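Local coordinates for bumblebee peptidoglycan recognition protein SA (Bombus, PDB 5XZ4) that probably recognises bacterial peptidoglycan as a secreted innate immune receptor of the bee, and prefers the Dap-type over the Lys-type polymer, at residues I31-E43 / M153-W166. Numbering follows the deposited sequence.
Sequences IPYVIIHHTVTAE and MSPGSKLQKQIKNW
S154 sets its hydroxyl between two consecutive histidines of strand 31-38. A chi1 of -177° turns OG away from the serine's own N, and the oxygen lies 2.9 Å from H37 ND1, where either atom may be the donor; it also accepts the backbone N-H of H38, N to OG 3.1 Å, in a moderately bent bond. The H37 ring is thus held at both nitrogens, since NE2 bonds T95 OG1. H38 lies flat against the chain that follows: P155 C sits 3.5 Å above its ring plane and G156 N 3.7 Å, both over the centre, and G156 CA adds an off-centre CH-pi contact. Its ND1 bonds the backbone N of F111, which fixes the rotation of the imidazole. Without the imidazole, with only an alanine here, the P155-G156 backbone would probably lose its cover and the F111 amide its acceptor.

In the amidase-like PGRP fold, helix 157-163 packs here on an inner strand of the mixed sheet, running roughly antiparallel to it. P155, after a cis peptide bond, brings CB to 3.5 Å from I36 O. On the helix-facing side of the strand, I36 spreads its branches: CG2 meets P155 CB and L159 CD2, CG1 lies 4.0 Å from I163 CD1, and CD1 reaches the edge of the W166 ring at CZ3, also 4.0 Å away. W166 in turn stacks on H125 of helix 118-134.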
ATOM      1  N   ILE A  31      12.667  -1.078  -7.899  1.00 12.75           N
ATOM      2  CA  ILE A  31      11.967  -2.172  -7.223  1.00 12.44           C
ATOM      3  C   ILE A  31      11.183  -3.048  -8.225  1.00 11.71           C
ATOM      4  O   ILE A  31      10.525  -2.515  -9.118  1.00 12.48           O
ATOM      5  CB  ILE A  31      10.995  -1.550  -6.187  1.00 12.62           C
ATOM      6  CG1 ILE A  31      11.769  -0.728  -5.150  1.00 13.36           C
ATOM      7  CG2 ILE A  31      10.107  -2.601  -5.518  1.00 12.84           C
ATOM      8  CD1 ILE A  31      10.918   0.342  -4.492  1.00 14.63           C
ATOM      9  N   PRO A  32      11.205  -4.395  -8.049  1.00 12.11           N
ATOM     10  CA  PRO A  32      10.578  -5.292  -9.040  1.00 12.52           C
ATOM     11  C   PRO A  32       9.091  -5.614  -8.867  1.00 12.11           C
ATOM     12  O   PRO A  32       8.430  -5.974  -9.838  1.00 12.13           O
ATOM     13  CB  PRO A  32      11.425  -6.570  -8.938  1.00 13.91           C
ATOM     14  CG  PRO A  32      11.893  -6.567  -7.511  1.00 14.24           C
ATOM     15  CD  PRO A  32      12.171  -5.128  -7.202  1.00 13.65           C
ATOM     16  N   TYR A  33       8.561  -5.456  -7.644  1.00 12.15           N
ATOM     17  CA  TYR A  33       7.159  -5.831  -7.331  1.00 11.31           C
ATOM     18  C   TYR A  33       6.398  -4.720  -6.625  1.00  9.33           C
ATOM     19  O   TYR A  33       6.971  -3.969  -5.835  1.00  9.64           O
ATOM     20  CB  TYR A  33       7.087  -7.084  -6.440  1.00 12.63           C
ATOM     21  CG  TYR A  33       7.575  -8.347  -7.102  1.00 13.21           C
ATOM     22  CD1 TYR A  33       6.705  -9.134  -7.872  1.00 14.54           C
ATOM     23  CD2 TYR A  33       8.901  -8.767  -6.941  1.00 13.93           C
ATOM     24  CE1 TYR A  33       7.172 -10.297  -8.517  1.00 15.92           C
ATOM     25  CE2 TYR A  33       9.371  -9.936  -7.545  1.00 15.76           C
ATOM     26  CZ  TYR A  33       8.503 -10.689  -8.329  1.00 17.30           C
ATOM     27  OH  TYR A  33       8.992 -11.829  -8.945  1.00 21.43           O
ATOM     28  N   VAL A  34       5.097  -4.669  -6.900  1.00  9.16           N
ATOM     29  CA  VAL A  34       4.142  -3.935  -6.061  1.00  8.63           C
ATOM     30  C   VAL A  34       3.152  -4.984  -5.555  1.00  8.97           C
ATOM     31  O   VAL A  34       2.589  -5.741  -6.366  1.00  9.37           O
ATOM     32  CB  VAL A  34       3.426  -2.832  -6.861  1.00  8.52           C
ATOM     33  CG1 VAL A  34       2.282  -2.206  -6.067  1.00  9.62           C
ATOM     34  CG2 VAL A  34       4.397  -1.743  -7.277  1.00 10.03           C
ATOM     35  N   ILE A  35       2.895  -4.979  -4.226  1.00  8.60           N
ATOM     36  CA  ILE A  35       1.917  -5.905  -3.653  1.00  8.11           C
ATOM     37  C   ILE A  35       0.684  -5.095  -3.249  1.00  6.84           C
ATOM     38  O   ILE A  35       0.791  -4.097  -2.504  1.00  8.01           O
ATOM     39  CB  ILE A  35       2.425  -6.650  -2.397  1.00  8.49           C
ATOM     40  CG1 ILE A  35       3.857  -7.142  -2.517  1.00  9.67           C
ATOM     41  CG2 ILE A  35       1.463  -7.766  -2.023  1.00  8.84           C
ATOM     42  CD1 ILE A  35       4.105  -8.179  -3.585  1.00 11.64           C
ATOM     43  N   ILE A  36      -0.481  -5.505  -3.723  1.00  7.38           N
ATOM     44  CA  ILE A  36      -1.756  -4.867  -3.380  1.00  7.12           C
ATOM     45  C   ILE A  36      -2.428  -5.571  -2.198  1.00  7.54           C
ATOM     46  O   ILE A  36      -2.572  -6.819  -2.190  1.00  8.25           O
ATOM     47  CB  ILE A  36      -2.719  -4.803  -4.598  1.00  7.34           C
ATOM     48  CG1 ILE A  36      -2.042  -4.130  -5.818  1.00  8.12           C
ATOM     49  CG2 ILE A  36      -4.038  -4.114  -4.222  1.00  8.78           C
ATOM     50  CD1 ILE A  36      -1.611  -2.679  -5.606  1.00  8.67           C
ATOM     51  N   HIS A  37      -2.761  -4.768  -1.187  1.00  7.77           N
ATOM     52  CA  HIS A  37      -3.408  -5.258   0.046  1.00  7.67           C
ATOM     53  C   HIS A  37      -4.702  -4.504   0.302  1.00  7.49           C
ATOM     54  O   HIS A  37      -4.880  -3.400  -0.225  1.00  7.82           O
ATOM     55  CB  HIS A  37      -2.504  -4.998   1.265  1.00  8.19           C
ATOM     56  CG  HIS A  37      -1.408  -5.999   1.449  1.00  8.41           C
ATOM     57  ND1 HIS A  37      -1.583  -7.149   2.188  1.00  8.76           N
ATOM     58  CD2 HIS A  37      -0.120  -6.018   1.028  1.00  8.80           C
ATOM     59  CE1 HIS A  37      -0.451  -7.833   2.209  1.00  9.71           C
ATOM     60  NE2 HIS A  37       0.449  -7.178   1.501  1.00  9.20           N
ATOM     61  N   HIS A  38      -5.568  -5.064   1.151  1.00  8.65           N
ATOM     62  CA  HIS A  38      -6.571  -4.250   1.848  1.00  8.40           C
ATOM     63  C   HIS A  38      -6.259  -4.222   3.326  1.00  8.42           C
ATOM     64  O   HIS A  38      -5.607  -5.134   3.835  1.00  9.71           O
ATOM     65  CB  HIS A  38      -8.013  -4.680   1.527  1.00  9.61           C
ATOM     66  CG  HIS A  38      -8.443  -6.022   2.082  1.00  9.90           C
ATOM     67  ND1 HIS A  38      -9.753  -6.448   2.003  1.00 10.98           N
ATOM     68  CD2 HIS A  38      -7.765  -7.017   2.710  1.00 10.74           C
ATOM     69  CE1 HIS A  38      -9.862  -7.651   2.554  1.00 10.27           C
ATOM     70  NE2 HIS A  38      -8.664  -8.025   2.974  1.00 12.15           N
ATOM     71  N   THR A  39      -6.703  -3.176   4.029  1.00  8.42           N
ATOM     72  CA  THR A  39      -6.389  -3.066   5.472  1.00  8.04           C
ATOM     73  C   THR A  39      -7.317  -3.847   6.382  1.00  8.65           C
ATOM     74  O   THR A  39      -6.946  -4.088   7.549  1.00 10.34           O
ATOM     75  CB  THR A  39      -6.394  -1.609   5.931  1.00  8.04           C
ATOM     76  OG1 THR A  39      -7.713  -1.086   5.736  1.00  8.49           O
ATOM     77  CG2 THR A  39      -5.332  -0.764   5.150  1.00  8.24           C
ATOM     78  N   VAL A  40      -8.510  -4.179   5.864  1.00  9.45           N
ATOM     79  CA  VAL A  40      -9.630  -4.805   6.620  1.00 10.72           C
ATOM     80  C   VAL A  40     -10.269  -3.818   7.605  1.00 10.63           C
ATOM     81  O   VAL A  40     -11.205  -4.177   8.329  1.00 12.96           O
ATOM     82  CB  VAL A  40      -9.241  -6.144   7.327  1.00 11.43           C
ATOM     83  CG1 VAL A  40     -10.444  -6.928   7.846  1.00 14.47           C
ATOM     84  CG2 VAL A  40      -8.502  -7.046   6.369  1.00 13.74           C
ATOM     85  N   THR A  41      -9.818  -2.577   7.632  1.00 10.26           N
ATOM     86  CA  THR A  41     -10.463  -1.546   8.445  1.00 10.59           C
ATOM     87  C   THR A  41     -11.736  -1.064   7.751  1.00 10.85           C
ATOM     88  O   THR A  41     -12.045  -1.434   6.615  1.00 11.82           O
ATOM     89  CB  THR A  41      -9.533  -0.345   8.707  1.00 10.09           C
ATOM     90  OG1 THR A  41      -9.233   0.331   7.468  1.00 10.72           O
ATOM     91  CG2 THR A  41      -8.242  -0.773   9.355  1.00 10.59           C
ATOM     92  N   ALA A  42     -12.521  -0.257   8.459  1.00 10.88           N
ATOM     93  CA  ALA A  42     -13.561   0.530   7.810  1.00 11.65           C
ATOM     94  C   ALA A  42     -12.963   1.432   6.719  1.00 11.63           C
ATOM     95  O   ALA A  42     -11.785   1.807   6.773  1.00 11.79           O
ATOM     96  CB  ALA A  42     -14.281   1.374   8.849  1.00 12.54           C
ATOM     97  N   GLU A  43     -13.788   1.760   5.727  1.00 11.53           N
ATOM     98  CA  GLU A  43     -13.424   2.781   4.728  1.00 11.28           C
ATOM     99  C   GLU A  43     -13.399   4.204   5.320  1.00 13.03           C
ATOM    100  O   GLU A  43     -13.949   4.465   6.406  1.00 14.55           O
ATOM    101  CB  GLU A  43     -14.387   2.710   3.539  1.00 11.98           C
ATOM    102  CG  GLU A  43     -14.280   1.383   2.791  1.00 14.09           C
ATOM    103  CD  GLU A  43     -15.208   1.284   1.606  1.00 16.23           C
ATOM    104  OE1 GLU A  43     -15.952   0.293   1.516  1.00 19.57           O
ATOM    105  OE2 GLU A  43     -15.188   2.207   0.749  1.00 18.84           O
ATOM    106  N   MET A 153      -6.439 -13.575   2.742  1.00 16.28           N
ATOM    107  CA  MET A 153      -7.519 -13.144   1.839  1.00 17.42           C
ATOM    108  C   MET A 153      -7.278 -11.752   1.217  1.00 15.49           C
ATOM    109  O   MET A 153      -7.929 -11.389   0.235  1.00 16.67           O
ATOM    110  CB  MET A 153      -8.908 -13.280   2.490  1.00 22.45           C
ATOM    111  CG  MET A 153      -9.353 -14.740   2.675  1.00 27.52           C
ATOM    112  SD  MET A 153      -9.493 -15.735   1.162  1.00 33.22           S
ATOM    113  CE  MET A 153     -11.126 -15.276   0.594  1.00 32.93           C
ATOM    114  N   SER A 154      -6.295 -11.020   1.747  1.00 13.60           N
ATOM    115  CA  SER A 154      -5.906  -9.688   1.216  1.00 12.72           C
ATOM    116  C   SER A 154      -5.504  -9.808  -0.282  1.00 12.37           C
ATOM    117  O   SER A 154      -4.743 -10.734  -0.640  1.00 12.18           O
ATOM    118  CB  SER A 154      -4.757  -9.163   2.071  1.00 11.95           C
ATOM    119  OG  SER A 154      -4.387  -7.851   1.661  1.00 11.63           O
ATOM    120  N   PRO A 155      -5.980  -8.927  -1.180  1.00 11.01           N
ATOM    121  CA  PRO A 155      -6.613  -7.637  -0.927  1.00 10.91           C
ATOM    122  C   PRO A 155      -8.143  -7.681  -0.961  1.00 11.64           C
ATOM    123  O   PRO A 155      -8.783  -6.641  -1.166  1.00 11.50           O
ATOM    124  CB  PRO A 155      -6.091  -6.802  -2.118  1.00 10.64           C
ATOM    125  CG  PRO A 155      -6.096  -7.802  -3.252  1.00 10.35           C
ATOM    126  CD  PRO A 155      -5.562  -9.052  -2.596  1.00 11.74           C
ATOM    127  N   GLY A 156      -8.704  -8.876  -0.778  1.00 12.90           N
ATOM    128  CA  GLY A 156     -10.139  -9.112  -0.896  1.00 13.95           C
ATOM    129  C   GLY A 156     -10.499  -9.524  -2.305  1.00 15.29           C
ATOM    130  O   GLY A 156      -9.934  -9.009  -3.275  1.00 15.37           O
ATOM    131  N   SER A 157     -11.432 -10.458  -2.430  1.00 17.45           N
ATOM    132  CA  SER A 157     -11.758 -11.021  -3.736  1.00 18.11           C
ATOM    133  C   SER A 157     -12.167  -9.984  -4.780  1.00 15.97           C
ATOM    134  O   SER A 157     -11.788 -10.097  -5.945  1.00 18.13           O
ATOM    135  CB  SER A 157     -12.832 -12.096  -3.595  1.00 21.24           C
ATOM    136  OG  SER A 157     -12.305 -13.198  -2.884  1.00 26.34           O
ATOM    137  N   LYS A 158     -12.927  -8.972  -4.359  1.00 16.84           N
ATOM    138  CA  LYS A 158     -13.401  -7.973  -5.296  1.00 16.80           C
ATOM    139  C   LYS A 158     -12.274  -7.061  -5.813  1.00 15.90           C
ATOM    140  O   LYS A 158     -12.180  -6.830  -7.014  1.00 17.13           O
ATOM    141  CB  LYS A 158     -14.561  -7.167  -4.708  1.00 18.64           C
ATOM    142  CG  LYS A 158     -15.319  -6.349  -5.728  1.00 23.85           C
ATOM    143  CD  LYS A 158     -16.346  -7.167  -6.502  1.00 28.03           C
ATOM    144  CE  LYS A 158     -17.096  -6.288  -7.492  1.00 31.44           C
ATOM    145  NZ  LYS A 158     -17.806  -7.118  -8.497  1.00 31.96           N
ATOM    146  N   LEU A 159     -11.422  -6.572  -4.898  1.00 13.76           N
ATOM    147  CA  LEU A 159     -10.275  -5.756  -5.280  1.00 13.37           C
ATOM    148  C   LEU A 159      -9.284  -6.581  -6.107  1.00 13.05           C
ATOM    149  O   LEU A 159      -8.696  -6.059  -7.055  1.00 12.83           O
ATOM    150  CB  LEU A 159      -9.605  -5.126  -4.060  1.00 11.91           C
ATOM    151  CG  LEU A 159      -8.369  -4.258  -4.294  1.00 11.03           C
ATOM    152  CD1 LEU A 159      -8.508  -3.183  -5.365  1.00 10.86           C
ATOM    153  CD2 LEU A 159      -8.036  -3.614  -2.964  1.00 11.02           C
ATOM    154  N   GLN A 160      -9.111  -7.852  -5.755  1.00 14.43           N
ATOM    155  CA  GLN A 160      -8.274  -8.755  -6.553  1.00 15.27           C
ATOM    156  C   GLN A 160      -8.729  -8.808  -8.021  1.00 15.89           C
ATOM    157  O   GLN A 160      -7.898  -8.740  -8.932  1.00 15.97           O
ATOM    158  CB  GLN A 160      -8.214 -10.143  -5.920  1.00 14.82           C
ATOM    159  CG  GLN A 160      -7.359 -11.148  -6.699  1.00 15.09           C
ATOM    160  CD  GLN A 160      -5.864 -10.879  -6.587  1.00 15.61           C
ATOM    161  OE1 GLN A 160      -5.417 -10.139  -5.721  1.00 16.56           O
ATOM    162  NE2 GLN A 160      -5.079 -11.495  -7.455  1.00 16.47           N
ATOM    163  N   LYS A 161     -10.040  -8.908  -8.247  1.00 16.59           N
ATOM    164  CA  LYS A 161     -10.597  -8.848  -9.608  1.00 16.85           C
ATOM    165  C   LYS A 161     -10.311  -7.491 -10.271  1.00 14.68           C
ATOM    166  O   LYS A 161      -9.919  -7.434 -11.438  1.00 16.58           O
ATOM    167  CB  LYS A 161     -12.107  -9.165  -9.606  1.00 20.48           C
ATOM    168  CG  LYS A 161     -12.425 -10.625  -9.311  1.00 26.57           C
ATOM    169  CD  LYS A 161     -13.914 -10.951  -9.362  1.00 30.03           C
ATOM    170  CE  LYS A 161     -14.178 -12.444  -9.163  1.00 32.85           C
ATOM    171  NZ  LYS A 161     -13.911 -12.913  -7.768  1.00 35.90           N
ATOM    172  N   GLN A 162     -10.462  -6.393  -9.521  1.00 13.93           N
ATOM    173  CA  GLN A 162     -10.289  -5.058 -10.079  1.00 13.61           C
ATOM    174  C   GLN A 162      -8.856  -4.786 -10.588  1.00 13.11           C
ATOM    175  O   GLN A 162      -8.670  -4.169 -11.629  1.00 13.62           O
ATOM    176  CB  GLN A 162     -10.711  -3.985  -9.053  1.00 14.21           C
ATOM    177  CG  GLN A 162     -12.211  -3.979  -8.733  1.00 15.80           C
ATOM    178  CD  GLN A 162     -12.547  -3.017  -7.593  1.00 16.19           C
ATOM    179  OE1 GLN A 162     -12.290  -3.303  -6.427  1.00 17.05           O
ATOM    180  NE2 GLN A 162     -13.133  -1.891  -7.936  1.00 18.13           N
ATOM    181  N   ILE A 163      -7.837  -5.234  -9.856  1.00 12.51           N
ATOM    182  CA  ILE A 163      -6.454  -4.980 -10.277  1.00 11.86           C
ATOM    183  C   ILE A 163      -6.037  -5.738 -11.551  1.00 12.14           C
ATOM    184  O   ILE A 163      -5.063  -5.340 -12.197  1.00 11.58           O
ATOM    185  CB  ILE A 163      -5.412  -5.182  -9.147  1.00 11.21           C
ATOM    186  CG1 ILE A 163      -5.310  -6.650  -8.722  1.00 12.03           C
ATOM    187  CG2 ILE A 163      -5.712  -4.269  -7.962  1.00 12.01           C
ATOM    188  CD1 ILE A 163      -4.213  -6.922  -7.710  1.00 13.47           C
ATOM    189  N   LYS A 164      -6.779  -6.788 -11.926  1.00 12.60           N
ATOM    190  CA  LYS A 164      -6.526  -7.514 -13.184  1.00 12.78           C
ATOM    191  C   LYS A 164      -6.728  -6.641 -14.443  1.00 12.49           C
ATOM    192  O   LYS A 164      -6.278  -7.018 -15.537  1.00 14.63           O
ATOM    193  CB  LYS A 164      -7.355  -8.811 -13.256  1.00 13.50           C
ATOM    194  CG  LYS A 164      -7.052  -9.776 -12.120  1.00 15.28           C
ATOM    195  CD  LYS A 164      -7.861 -11.055 -12.215  1.00 18.33           C
ATOM    196  CE  LYS A 164      -7.499 -11.963 -11.054  1.00 21.66           C
ATOM    197  NZ  LYS A 164      -8.130 -13.303 -11.154  1.00 26.99           N
ATOM    198  N   ASN A 165      -7.382  -5.474 -14.279  1.00 12.73           N
ATOM    199  CA  ASN A 165      -7.599  -4.525 -15.372  1.00 13.57           C
ATOM    200  C   ASN A 165      -6.337  -3.692 -15.708  1.00 12.46           C
ATOM    201  O   ASN A 165      -6.314  -2.958 -16.694  1.00 14.73           O
ATOM    202  CB  ASN A 165      -8.778  -3.589 -15.041  1.00 14.66           C
ATOM    203  CG  ASN A 165     -10.109  -4.322 -14.921  1.00 15.62           C
ATOM    204  OD1 ASN A 165     -10.393  -5.239 -15.675  1.00 19.32           O
ATOM    205  ND2 ASN A 165     -10.931  -3.898 -13.978  1.00 17.51           N
ATOM    206  N   TRP A 166      -5.304  -3.785 -14.874  1.00 11.99           N
ATOM    207  CA  TRP A 166      -4.023  -3.109 -15.090  1.00 11.49           C
ATOM    208  C   TRP A 166      -3.086  -4.022 -15.871  1.00 11.80           C
ATOM    209  O   TRP A 166      -2.950  -5.193 -15.537  1.00 11.78           O
ATOM    210  CB  TRP A 166      -3.381  -2.794 -13.735  1.00 10.97           C
ATOM    211  CG  TRP A 166      -4.122  -1.812 -12.868  1.00 11.38           C
ATOM    212  CD1 TRP A 166      -5.058  -0.889 -13.268  1.00 11.89           C
ATOM    213  CD2 TRP A 166      -3.932  -1.618 -11.468  1.00 11.12           C
ATOM    214  NE1 TRP A 166      -5.482  -0.142 -12.173  1.00 11.45           N
ATOM    215  CE2 TRP A 166      -4.790  -0.556 -11.067  1.00 11.00           C
ATOM    216  CE3 TRP A 166      -3.094  -2.216 -10.517  1.00 11.97           C
ATOM    217  CZ2 TRP A 166      -4.850  -0.120  -9.748  1.00 11.19           C
ATOM    218  CZ3 TRP A 166      -3.163  -1.796  -9.218  1.00 12.08           C
ATOM    219  CH2 TRP A 166      -4.020  -0.744  -8.842  1.00 11.77           C
TER